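Local structure of hydrazine synthase subunit gamma (Candidatus Kuenenia stuttgartiensis, 5C2V) at residues Arg124-Asp129 with Ala146-Ile151; Thr269-Gly274 with Thr286-Asp291; Asp281-Thr286 with Gln302-Leu307. The protein carries out, as the gamma subunit of the hydrazine synthase complex, the first half-reaction of hydrazine synthesis, reduction of nitric oxide to hydroxylamine, probably at a c-type heme. All coordinates share one frame; numbering follows the deposited sequence.

Interaction 1 (Arg124-Asp129 with Ala146-Ile151). With HEC (heme c), chain V.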
loop_
_atom_site.group_PDB
_atom_site.type_symbol
_atom_site.label_atom_id
_atom_site.label_comp_id
_atom_site.label_asym_id
_atom_site.label_seq_id
_atom_site.Cartn_x
_atom_site.Cartn_y
_atom_site.Cartn_z
ATOM N N ARG C 124 -6.863 1.840 55.208
ATOM C CA ARG C 124 -6.748 0.657 54.363
ATOM C C ARG C 124 -7.786 0.653 53.245
ATOM O O ARG C 124 -7.743 -0.191 52.350
ATOM C CB ARG C 124 -6.882 -0.616 55.202
ATOM C CG ARG C 124 -5.686 -0.907 56.092
ATOM C CD ARG C 124 -5.867 -2.222 56.830
ATOM N NE ARG C 124 -4.622 -2.689 57.432
ATOM C CZ ARG C 124 -4.480 -3.866 58.034
ATOM N NH1 ARG C 124 -5.508 -4.700 58.114
ATOM N NH2 ARG C 124 -3.309 -4.211 58.553
ATOM N N VAL C 125 -8.722 1.594 53.301
ATOM C CA VAL C 125 -9.723 1.736 52.252
ATOM C C VAL C 125 -9.222 2.672 51.155
ATOM O O VAL C 125 -9.047 2.262 50.008
ATOM C CB VAL C 125 -11.058 2.268 52.802
ATOM C CG1 VAL C 125 -12.040 2.501 51.666
ATOM C CG2 VAL C 125 -11.634 1.298 53.819
ATOM N N CYS C 126 -8.995 3.931 51.517
ATOM C CA CYS C 126 -8.555 4.941 50.558
ATOM C C CYS C 126 -7.105 4.759 50.130
ATOM O O CYS C 126 -6.778 4.945 48.962
ATOM C CB CYS C 126 -8.742 6.339 51.138
ATOM S SG CYS C 126 -10.460 6.780 51.394
ATOM N N GLY C 127 -6.241 4.403 51.076
ATOM C CA GLY C 127 -4.829 4.218 50.788
ATOM C C GLY C 127 -4.574 3.125 49.769
ATOM O O GLY C 127 -3.541 3.112 49.100
ATOM N N ARG C 128 -5.524 2.202 49.657
ATOM C CA ARG C 128 -5.444 1.113 48.691
ATOM C C ARG C 128 -5.854 1.550 47.286
ATOM O O ARG C 128 -5.298 1.080 46.295
ATOM C CB ARG C 128 -6.321 -0.055 49.143
ATOM C CG ARG C 128 -5.543 -1.283 49.569
ATOM C CD ARG C 128 -6.463 -2.477 49.728
ATOM N NE ARG C 128 -5.724 -3.733 49.685
ATOM C CZ ARG C 128 -6.103 -4.795 48.981
ATOM N NH1 ARG C 128 -7.214 -4.751 48.258
ATOM N NH2 ARG C 128 -5.369 -5.897 48.996
ATOM N N ASP C 129 -6.827 2.454 47.217
ATOM C CA ASP C 129 -7.436 2.870 45.952
ATOM C C ASP C 129 -6.475 3.338 44.844
ATOM O O ASP C 129 -6.746 3.086 43.670
ATOM C CB ASP C 129 -8.465 3.971 46.218
ATOM C CG ASP C 129 -9.717 3.444 46.892
ATOM O OD1 ASP C 129 -9.945 2.216 46.845
ATOM O OD2 ASP C 129 -10.474 4.255 47.466
ATOM N N ALA C 146 -4.724 13.182 55.930
ATOM C CA ALA C 146 -5.635 14.298 55.701
ATOM C C ALA C 146 -6.949 13.815 55.095
ATOM O O ALA C 146 -8.032 14.250 55.499
ATOM C CB ALA C 146 -4.986 15.337 54.802
ATOM N N LEU C 147 -6.842 12.913 54.124
ATOM C CA LEU C 147 -8.015 12.327 53.482
ATOM C C LEU C 147 -8.900 11.619 54.506
ATOM O O LEU C 147 -10.119 11.831 54.553
ATOM C CB LEU C 147 -7.582 11.354 52.382
ATOM C CG LEU C 147 -8.672 10.724 51.516
ATOM C CD1 LEU C 147 -9.593 11.791 50.951
ATOM C CD2 LEU C 147 -8.037 9.917 50.393
ATOM N N ILE C 148 -8.274 10.789 55.335
ATOM C CA ILE C 148 -8.988 10.070 56.385
ATOM C C ILE C 148 -9.631 11.041 57.370
ATOM O O ILE C 148 -10.742 10.806 57.848
ATOM C CB ILE C 148 -8.053 9.109 57.141
ATOM C CG1 ILE C 148 -7.380 8.153 56.158
ATOM C CG2 ILE C 148 -8.820 8.328 58.198
ATOM C CD1 ILE C 148 -8.352 7.412 55.269
ATOM N N CYS C 149 -8.938 12.137 57.662
ATOM C CA CYS C 149 -9.489 13.177 58.522
ATOM C C CYS C 149 -10.744 13.784 57.905
ATOM O O CYS C 149 -11.710 14.076 58.610
ATOM C CB CYS C 149 -8.453 14.271 58.792
ATOM S SG CYS C 149 -7.111 13.781 59.902
ATOM N N TYR C 150 -10.727 13.968 56.587
ATOM C CA TYR C 150 -11.898 14.486 55.886
ATOM C C TYR C 150 -13.062 13.506 55.959
ATOM O O TYR C 150 -14.212 13.906 56.146
ATOM C CB TYR C 150 -11.576 14.793 54.422
ATOM C CG TYR C 150 -12.813 15.041 53.584
ATOM C CD1 TYR C 150 -13.475 16.261 53.637
ATOM C CD2 TYR C 150 -13.324 14.053 52.751
ATOM C CE1 TYR C 150 -14.610 16.491 52.882
ATOM C CE2 TYR C 150 -14.458 14.275 51.993
ATOM C CZ TYR C 150 -15.097 15.496 52.061
ATOM O OH TYR C 150 -16.226 15.720 51.307
ATOM N N ILE C 151 -12.761 12.221 55.799
ATOM C CA ILE C 151 -13.795 11.191 55.824
ATOM C C ILE C 151 -14.431 11.061 57.207
ATOM O O ILE C 151 -15.650 10.938 57.333
ATOM C CB ILE C 151 -13.228 9.831 55.394
ATOM C CG1 ILE C 151 -12.706 9.917 53.961
ATOM C CG2 ILE C 151 -14.285 8.744 55.505
ATOM C CD1 ILE C 151 -11.515 9.046 53.714
HETATM FE FE HEC V . -14.630 4.278 47.754
HETATM C CHA HEC V . -16.113 2.004 49.861
HETATM C CHB HEC V . -13.583 6.081 50.452
HETATM C CHC HEC V . -12.926 6.426 45.659
HETATM C CHD HEC V . -16.271 2.974 45.044
HETATM N NA HEC V . -14.786 4.054 49.796
HETATM C C1A HEC V . -15.508 3.085 50.463
HETATM C C2A HEC V . -15.516 3.420 51.878
HETATM C C3A HEC V . -14.808 4.549 52.033
HETATM C C4A HEC V . -14.341 4.966 50.727
HETATM C CMA HEC V . -14.514 5.311 53.346
HETATM C CAA HEC V . -16.207 2.590 52.990
HETATM C CBA HEC V . -17.313 3.383 53.685
HETATM C CGA HEC V . -17.931 2.560 54.785
HETATM O O1A HEC V . -17.574 1.361 54.916
HETATM O O2A HEC V . -18.786 3.106 55.532
HETATM N NB HEC V . -13.560 6.031 47.997
HETATM C C1B HEC V . -13.057 6.419 49.223
HETATM C C2B HEC V . -11.881 7.232 48.991
HETATM C C3B HEC V . -11.702 7.336 47.667
HETATM C C4B HEC V . -12.752 6.579 47.016
HETATM C CMB HEC V . -11.019 7.876 50.099
HETATM C CAB HEC V . -10.580 8.105 46.931
HETATM C CBB HEC V . -9.215 7.407 47.124
HETATM N NC HEC V . -14.616 4.650 45.724
HETATM C C1C HEC V . -13.811 5.554 45.061
HETATM C C2C HEC V . -13.956 5.328 43.638
HETATM C C3C HEC V . -14.976 4.476 43.469
HETATM C C4C HEC V . -15.350 3.964 44.777
HETATM C CMC HEC V . -13.359 6.254 42.552
HETATM C CAC HEC V . -15.557 3.992 42.120
HETATM C CBC HEC V . -14.518 3.130 41.368
HETATM N ND HEC V . -16.041 2.767 47.503
HETATM C C1D HEC V . -16.442 2.314 46.246
HETATM C C2D HEC V . -17.072 1.022 46.401
HETATM C C3D HEC V . -17.024 0.720 47.905
HETATM C C4D HEC V . -16.366 1.857 48.510
HETATM C CMD HEC V . -17.668 0.136 45.288
HETATM C CAD HEC V . -17.555 -0.537 48.621
HETATM C CBD HEC V . -16.506 -1.640 48.505
HETATM C CGD HEC V . -16.990 -2.876 49.214
HETATM O O1D HEC V . -16.248 -3.893 49.228
HETATM O O2D HEC V . -18.118 -2.842 49.765
HETATM O O HOH W 1 -13.167 2.775 47.727
#

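Interaction 2 (Thr269-Gly274 with Thr286-Asp291). With CA (calcium ion), chain S; HEC (heme c), chain B.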
loop_
_atom_site.group_PDB
_atom_site.type_symbol
_atom_site.label_atom_id
_atom_site.label_comp_id
_atom_site.label_asym_id
_atom_site.label_seq_id
_atom_site.Cartn_x
_atom_site.Cartn_y
_atom_site.Cartn_z
ATOM N N THR C 269 -30.110 2.667 46.025
ATOM C CA THR C 269 -29.971 1.233 45.790
ATOM C C THR C 269 -29.206 0.460 46.898
ATOM O O THR C 269 -27.968 0.413 46.918
ATOM C CB THR C 269 -29.336 0.991 44.424
ATOM O OG1 THR C 269 -30.161 1.593 43.416
ATOM C CG2 THR C 269 -29.291 -0.462 44.162
ATOM N N TYR C 270 -29.970 0.006 47.891
ATOM C CA TYR C 270 -29.485 -0.664 49.110
ATOM C C TYR C 270 -28.950 -2.109 49.013
ATOM O O TYR C 270 -28.844 -2.694 47.940
ATOM C CB TYR C 270 -30.619 -0.640 50.136
ATOM C CG TYR C 270 -31.370 0.657 50.067
ATOM C CD1 TYR C 270 -30.851 1.799 50.649
ATOM C CD2 TYR C 270 -32.571 0.758 49.374
ATOM C CE1 TYR C 270 -31.512 2.993 50.573
ATOM C CE2 TYR C 270 -33.241 1.959 49.287
ATOM C CZ TYR C 270 -32.704 3.075 49.889
ATOM O OH TYR C 270 -33.363 4.281 49.817
ATOM N N PHE C 271 -28.677 -2.653 50.200
ATOM C CA PHE C 271 -27.790 -3.789 50.511
ATOM C C PHE C 271 -26.348 -3.623 50.010
ATOM O O PHE C 271 -25.886 -2.498 49.827
ATOM C CB PHE C 271 -28.374 -5.095 49.954
ATOM C CG PHE C 271 -29.585 -5.582 50.700
ATOM C CD1 PHE C 271 -29.706 -5.367 52.063
ATOM C CD2 PHE C 271 -30.600 -6.255 50.041
ATOM C CE1 PHE C 271 -30.817 -5.811 52.755
ATOM C CE2 PHE C 271 -31.716 -6.702 50.729
ATOM C CZ PHE C 271 -31.823 -6.479 52.087
ATOM N N HIS C 272 -25.649 -4.733 49.770
ATOM C CA HIS C 272 -24.223 -4.658 49.421
ATOM C C HIS C 272 -23.945 -4.558 47.922
ATOM O O HIS C 272 -23.089 -3.787 47.491
ATOM C CB HIS C 272 -23.447 -5.837 50.031
ATOM C CG HIS C 272 -23.729 -7.165 49.399
ATOM N ND1 HIS C 272 -24.946 -7.803 49.514
ATOM C CD2 HIS C 272 -22.939 -7.987 48.673
ATOM C CE1 HIS C 272 -24.896 -8.955 48.869
ATOM N NE2 HIS C 272 -23.690 -9.093 48.351
ATOM N N ASP C 273 -24.665 -5.353 47.139
ATOM C CA ASP C 273 -24.466 -5.394 45.697
ATOM C C ASP C 273 -25.422 -4.430 45.023
ATOM O O ASP C 273 -25.405 -4.259 43.804
ATOM C CB ASP C 273 -24.674 -6.810 45.160
ATOM C CG ASP C 273 -26.100 -7.300 45.344
ATOM O OD1 ASP C 273 -26.794 -6.792 46.250
ATOM O OD2 ASP C 273 -26.527 -8.192 44.581
ATOM N N GLY C 274 -26.263 -3.799 45.831
ATOM C CA GLY C 274 -27.294 -2.938 45.303
ATOM C C GLY C 274 -28.415 -3.768 44.712
ATOM O O GLY C 274 -29.004 -3.411 43.693
ATOM N N THR C 286 -37.926 -10.085 48.366
ATOM C CA THR C 286 -37.704 -10.284 46.942
ATOM C C THR C 286 -36.228 -10.577 46.687
ATOM O O THR C 286 -35.872 -11.632 46.162
ATOM C CB THR C 286 -38.153 -9.062 46.125
ATOM O OG1 THR C 286 -37.608 -7.872 46.707
ATOM C CG2 THR C 286 -39.671 -8.959 46.116
ATOM N N VAL C 287 -35.376 -9.625 47.056
ATOM C CA VAL C 287 -33.941 -9.726 46.806
ATOM C C VAL C 287 -33.171 -10.443 47.920
ATOM O O VAL C 287 -31.942 -10.506 47.883
ATOM C CB VAL C 287 -33.321 -8.331 46.598
ATOM C CG1 VAL C 287 -33.893 -7.682 45.348
ATOM C CG2 VAL C 287 -33.563 -7.455 47.815
ATOM N N ASN C 288 -33.883 -10.971 48.913
ATOM C CA ASN C 288 -33.244 -11.763 49.966
ATOM C C ASN C 288 -34.056 -13.003 50.340
ATOM O O ASN C 288 -35.234 -13.109 50.000
ATOM C CB ASN C 288 -33.003 -10.907 51.212
ATOM C CG ASN C 288 -34.279 -10.301 51.763
ATOM O OD1 ASN C 288 -35.011 -10.942 52.517
ATOM N ND2 ASN C 288 -34.550 -9.054 51.393
ATOM N N ASP C 289 -33.418 -13.936 51.043
ATOM C CA ASP C 289 -34.081 -15.167 51.473
ATOM C C ASP C 289 -35.221 -14.867 52.440
ATOM O O ASP C 289 -35.205 -13.850 53.134
ATOM C CB ASP C 289 -33.077 -16.124 52.120
ATOM C CG ASP C 289 -32.220 -16.849 51.100
ATOM O OD1 ASP C 289 -32.670 -17.004 49.946
ATOM O OD2 ASP C 289 -31.098 -17.269 51.454
ATOM N N LYS C 290 -36.210 -15.756 52.477
ATOM C CA LYS C 290 -37.439 -15.503 53.223
ATOM C C LYS C 290 -37.200 -15.364 54.723
ATOM O O LYS C 290 -36.652 -16.260 55.367
ATOM C CB LYS C 290 -38.449 -16.621 52.962
ATOM C CG LYS C 290 -39.885 -16.241 53.271
ATOM C CD LYS C 290 -40.843 -17.345 52.859
ATOM C CE LYS C 290 -42.284 -16.870 52.910
ATOM N NZ LYS C 290 -42.516 -15.728 51.983
ATOM N N ASP C 291 -37.618 -14.219 55.257
ATOM C CA ASP C 291 -37.531 -13.901 56.681
ATOM C C ASP C 291 -36.110 -13.994 57.232
ATOM O O ASP C 291 -35.918 -14.119 58.442
ATOM C CB ASP C 291 -38.454 -14.813 57.491
ATOM C CG ASP C 291 -39.921 -14.522 57.247
ATOM O OD1 ASP C 291 -40.259 -13.351 56.974
ATOM O OD2 ASP C 291 -40.737 -15.464 57.331
HETATM CA CA CA S . -26.161 2.105 48.412
HETATM FE FE HEC B . -31.185 -4.742 58.198
HETATM C CHA HEC B . -29.115 -3.824 55.614
HETATM C CHB HEC B . -33.411 -2.309 57.290
HETATM C CHC HEC B . -33.554 -6.125 60.286
HETATM C CHD HEC B . -28.858 -6.940 59.380
HETATM N NA HEC B . -31.262 -3.340 56.707
HETATM C C1A HEC B . -30.274 -3.094 55.774
HETATM C C2A HEC B . -30.677 -1.938 54.996
HETATM C C3A HEC B . -31.859 -1.519 55.457
HETATM C C4A HEC B . -32.256 -2.393 56.543
HETATM C CMA HEC B . -32.663 -0.313 54.925
HETATM C CAA HEC B . -29.876 -1.298 53.841
HETATM C CBA HEC B . -28.613 -0.644 54.396
HETATM C CGA HEC B . -27.715 -0.225 53.262
HETATM O O1A HEC B . -26.772 0.570 53.505
HETATM O O2A HEC B . -27.945 -0.682 52.113
HETATM N NB HEC B . -33.108 -4.254 58.757
HETATM C C1B HEC B . -33.881 -3.292 58.135
HETATM C C2B HEC B . -35.261 -3.508 58.519
HETATM C C3B HEC B . -35.299 -4.558 59.351
HETATM C C4B HEC B . -33.945 -5.051 59.514
HETATM C CMB HEC B . -36.455 -2.647 58.048
HETATM C CAB HEC B . -36.551 -5.169 60.025
HETATM C CBB HEC B . -37.432 -5.883 58.975
HETATM N NC HEC B . -31.205 -6.253 59.580
HETATM C C1C HEC B . -32.286 -6.668 60.333
HETATM C C2C HEC B . -31.880 -7.839 61.085
HETATM C C3C HEC B . -30.559 -7.990 60.924
HETATM C C4C HEC B . -30.125 -7.045 59.913
HETATM C CMC HEC B . -32.741 -8.521 62.172
HETATM C CAC HEC B . -29.663 -9.065 61.585
HETATM C CBC HEC B . -30.037 -10.475 61.074
HETATM N ND HEC B . -29.239 -5.253 57.625
HETATM C C1D HEC B . -28.542 -6.316 58.192
HETATM C C2D HEC B . -27.432 -6.661 57.329
HETATM C C3D HEC B . -27.515 -5.678 56.151
HETATM C C4D HEC B . -28.669 -4.848 56.422
HETATM C CMD HEC B . -26.387 -7.775 57.553
HETATM C CAD HEC B . -26.582 -5.593 54.924
HETATM C CBD HEC B . -26.748 -6.850 54.078
HETATM C CGD HEC B . -26.090 -6.653 52.740
HETATM O O1D HEC B . -26.178 -7.574 51.886
HETATM O O2D HEC B . -25.480 -5.574 52.526
HETATM O O HOH W 2 -26.134 3.974 46.962
HETATM O O HOH W 3 -24.555 3.200 49.840
#

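Interaction 3 (Asp281-Thr286 with Gln302-Leu307)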
loop_
_atom_site.group_PDB
_atom_site.type_symbol
_atom_site.label_atom_id
_atom_site.label_comp_id
_atom_site.label_asym_id
_atom_site.label_seq_id
_atom_site.Cartn_x
_atom_site.Cartn_y
_atom_site.Cartn_z
ATOM N N ASP C 281 -37.896 -3.025 48.875
ATOM C CA ASP C 281 -37.275 -4.275 48.448
ATOM C C ASP C 281 -36.376 -4.883 49.525
ATOM O O ASP C 281 -35.989 -6.046 49.430
ATOM C CB ASP C 281 -36.470 -4.058 47.164
ATOM C CG ASP C 281 -37.334 -3.595 46.006
ATOM O OD1 ASP C 281 -38.078 -4.428 45.446
ATOM O OD2 ASP C 281 -37.263 -2.399 45.650
ATOM N N THR C 282 -36.052 -4.101 50.553
ATOM C CA THR C 282 -35.219 -4.588 51.652
ATOM C C THR C 282 -36.069 -5.341 52.670
ATOM O O THR C 282 -35.571 -5.839 53.680
ATOM C CB THR C 282 -34.484 -3.438 52.363
ATOM O OG1 THR C 282 -35.441 -2.525 52.916
ATOM C CG2 THR C 282 -33.590 -2.693 51.388
ATOM N N ILE C 283 -37.359 -5.422 52.371
ATOM C CA ILE C 283 -38.384 -5.873 53.301
ATOM C C ILE C 283 -39.210 -7.000 52.684
ATOM O O ILE C 283 -39.322 -8.088 53.249
ATOM C CB ILE C 283 -39.296 -4.710 53.727
ATOM C CG1 ILE C 283 -38.469 -3.633 54.431
ATOM C CG2 ILE C 283 -40.392 -5.201 54.640
ATOM C CD1 ILE C 283 -39.257 -2.405 54.811
ATOM N N ASN C 284 -39.781 -6.723 51.516
ATOM C CA ASN C 284 -40.774 -7.578 50.862
ATOM C C ASN C 284 -40.318 -9.005 50.536
ATOM O O ASN C 284 -41.097 -9.790 49.990
ATOM C CB ASN C 284 -41.255 -6.901 49.574
ATOM C CG ASN C 284 -40.110 -6.502 48.656
ATOM O OD1 ASN C 284 -38.996 -7.011 48.775
ATOM N ND2 ASN C 284 -40.384 -5.583 47.738
ATOM N N ASN C 285 -39.057 -9.319 50.832
ATOM C CA ASN C 285 -38.493 -10.658 50.632
ATOM C C ASN C 285 -38.406 -11.032 49.161
ATOM O O ASN C 285 -38.762 -12.141 48.759
ATOM C CB ASN C 285 -39.305 -11.715 51.389
ATOM C CG ASN C 285 -39.215 -11.557 52.893
ATOM O OD1 ASN C 285 -38.195 -11.118 53.424
ATOM N ND2 ASN C 285 -40.287 -11.914 53.591
ATOM N N THR C 286 -37.926 -10.085 48.366
ATOM C CA THR C 286 -37.704 -10.284 46.942
ATOM C C THR C 286 -36.228 -10.577 46.687
ATOM O O THR C 286 -35.872 -11.632 46.162
ATOM C CB THR C 286 -38.153 -9.062 46.125
ATOM O OG1 THR C 286 -37.608 -7.872 46.707
ATOM C CG2 THR C 286 -39.671 -8.959 46.116
ATOM N N GLN C 302 -49.947 -2.027 53.830
ATOM C CA GLN C 302 -50.018 -0.756 54.551
ATOM C C GLN C 302 -48.930 -0.693 55.627
ATOM O O GLN C 302 -48.261 0.334 55.799
ATOM C CB GLN C 302 -51.405 -0.559 55.167
ATOM C CG GLN C 302 -51.899 0.880 55.118
ATOM C CD GLN C 302 -51.186 1.772 56.109
ATOM O OE1 GLN C 302 -51.072 1.438 57.287
ATOM N NE2 GLN C 302 -50.693 2.911 55.635
ATOM N N GLU C 303 -48.743 -1.809 56.326
ATOM C CA GLU C 303 -47.691 -1.934 57.329
ATOM C C GLU C 303 -46.306 -1.737 56.715
ATOM O O GLU C 303 -45.470 -1.018 57.263
ATOM C CB GLU C 303 -47.764 -3.300 58.011
ATOM C CG GLU C 303 -49.010 -3.514 58.853
ATOM C CD GLU C 303 -49.041 -4.881 59.507
ATOM O OE1 GLU C 303 -49.013 -5.892 58.776
ATOM O OE2 GLU C 303 -49.090 -4.944 60.755
ATOM N N LEU C 304 -46.076 -2.387 55.579
ATOM C CA LEU C 304 -44.793 -2.321 54.890
ATOM C C LEU C 304 -44.485 -0.900 54.423
ATOM O O LEU C 304 -43.351 -0.431 54.532
ATOM C CB LEU C 304 -44.786 -3.287 53.703
ATOM C CG LEU C 304 -45.104 -4.743 54.057
ATOM C CD1 LEU C 304 -45.440 -5.560 52.818
ATOM C CD2 LEU C 304 -43.954 -5.379 54.820
ATOM N N GLN C 305 -45.506 -0.222 53.909
ATOM C CA GLN C 305 -45.373 1.154 53.448
ATOM C C GLN C 305 -45.075 2.088 54.615
ATOM O O GLN C 305 -44.252 2.997 54.496
ATOM C CB GLN C 305 -46.640 1.608 52.717
ATOM C CG GLN C 305 -46.895 0.891 51.399
ATOM C CD GLN C 305 -48.187 1.333 50.737
ATOM O OE1 GLN C 305 -48.872 2.231 51.226
ATOM N NE2 GLN C 305 -48.524 0.703 49.618
ATOM N N ASP C 306 -45.749 1.862 55.739
ATOM C CA ASP C 306 -45.472 2.634 56.947
ATOM C C ASP C 306 -44.031 2.432 57.400
ATOM O O ASP C 306 -43.350 3.387 57.783
ATOM C CB ASP C 306 -46.430 2.251 58.073
ATOM C CG ASP C 306 -47.804 2.861 57.901
ATOM O OD1 ASP C 306 -47.919 3.884 57.193
ATOM O OD2 ASP C 306 -48.767 2.323 58.483
ATOM N N LEU C 307 -43.575 1.184 57.354
ATOM C CA LEU C 307 -42.205 0.847 57.721
ATOM C C LEU C 307 -41.213 1.565 56.811
ATOM O O LEU C 307 -40.181 2.064 57.267
ATOM C CB LEU C 307 -41.994 -0.668 57.655
ATOM C CG LEU C 307 -40.636 -1.208 58.107
ATOM C CD1 LEU C 307 -40.247 -0.625 59.454
ATOM C CD2 LEU C 307 -40.668 -2.727 58.169
#

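Interaction 1 (Arg124-Asp129 with Ala146-Ile151)
C126, which packs against L147, I148 and I151, is covalently bonded through SG to a methyl carbon of heme 1, CMB, at 1.8 Å. The usual heme c linkage joins a pair of cysteines to the vinyl-derived side chains, here C63 and C66, so a third thioether on a ring methyl is the unusual feature. The sulfur stands anti to the carbonyl carbon of C126 (chi1 -66°), and from there it reaches the rim of the porphyrin. Helix 141-152 packs against the linkage. L147 CD2 touches both C126 CB, at 3.7 Å, and the linked methyl, while I151 CD1 lies 3.4 Å from C126 SG. I148 adds a looser touch, its CD1 4.3 Å from C126 CB.

The segment that supplies the sulfur also lines the water-bearing face of the heme. V125 lays CG1 over pyrrole A, 3.5 Å from C3A, and D129 brings OD2 over pyrrole B. D129 OD2 lies 3.1 Å from the iron-bound water, a bond for which that water has competing acceptors; H67 is the axial protein ligand. R128, salt-bridged to D82, also bonds to V410 of the alpha subunit. The chemistry implies a heme whose edge is fixed by a third covalent link in an apolar setting, with a polar carboxylate kept beside the iron-bound water of the probable active site.

Interaction 2 (Thr269-Gly274 with Thr286-Asp291)
This is a buried contact of an aromatic ring edge with two side chains, joining two irregular loop segments between strand 256-257 and helix 301-312, beside heme 2. F271 supplies the ring, and V287 and N288 meet it near its plane. V287 points CG2 at the edge, 3.5 Å from F271 CE2; a position between its own backbone N and carbonyl carbon directs that methyl at the ring. The side-chain amide of N288 comes in at about a right angle to the phenyl group, the two planes 86° apart. Elsewhere on its rim the ring has the heme meso carbon CHA in its plane, with F271 CE1 at 3.9 Å, and it also meets the axial ligand H293 edge-to-face.

The residues around F271 hold the propionates. F271 N gives a weak hydrogen bond of 2.8 Å to heme O2A, and H272 ND1 gives another weak one of 2.7 Å to O1D on the second propionate. H272 NE2 is held in turn by D251, a second-shell carboxylate, and its ring stacks on F256. Two residues before F271, T269 O binds calcium at 2.9 Å, together with two waters, N90 and S267. R213 links both segments, pairing with D273 and with the carbonyl of V287. The chemistry implies that one short loop ties a metal site to both heme propionates, while its phenylalanine wedges between the heme edge and the next loop; the nearby calcium and the H272 imidazole would probably temper the propionates' negative charge.

Interaction 3 (Asp281-Thr286 with Gln302-Leu307)
I283 lies across the ridge made by L304 and L307, residues nearly one turn apart on helix 301-312, and gives a different branch to each. The I283 and L304 side chains slide past each other in opposite directions, and I283 CG2 meets L304 CD2 at 3.6 Å. The other branch is extended (chi2 176°) and carries CD1 to L307, crossing that side chain at a slant and touching its CD2 at 3.7 Å and its CG at 3.8 Å. L307 holds its CG anti to the backbone N (chi1 -176°), which brings its CD2 to I283 CD1.

Polar groups of the loop bond among themselves. N284 OD1 accepts T286 OG1 at 2.6 Å, from above the carbonyl plane by 37°, and takes a weak bond from T286 N as well, closing a weak Asx turn. N284 ND2 reaches back to D281 OD1 in a long, weak but nearly straight bond of 3.5 Å. Just before the isoleucine, T282 O accepts a hydrogen bond from ND1 of the heme ligand H293, which would set the rotation of that imidazole. The same helix 301-312 also meets helix 170-179, where L307 rests on I178 and F179 and D306 forms a salt bridge with R174. The packing of the C-terminal helix against helix 170-179 is characteristic of the cytochrome c fold, and here the loop leading to the axial ligand H293 packs on it as well.

All three contacts are core packing around c-type hemes, but they serve two lobes. Interaction 1 lies with heme 1, about 28 Å between centres from interaction 2 and on the opposite side of the chain's centre. Interactions 2 and 3 lie together beside heme 2, their centres about 12 Å apart, sharing T286 and touching where V287 CG2 meets D281 O at 3.2 Å. Their segments alternate along the chain, so one loop serves both the propionate side and the C-terminal helix. The chemistry shifts with position: a covalent thioether within aliphatic packing, then ring-edge contact beside calcium and propionates, and finally purely aliphatic packing of loop on helix.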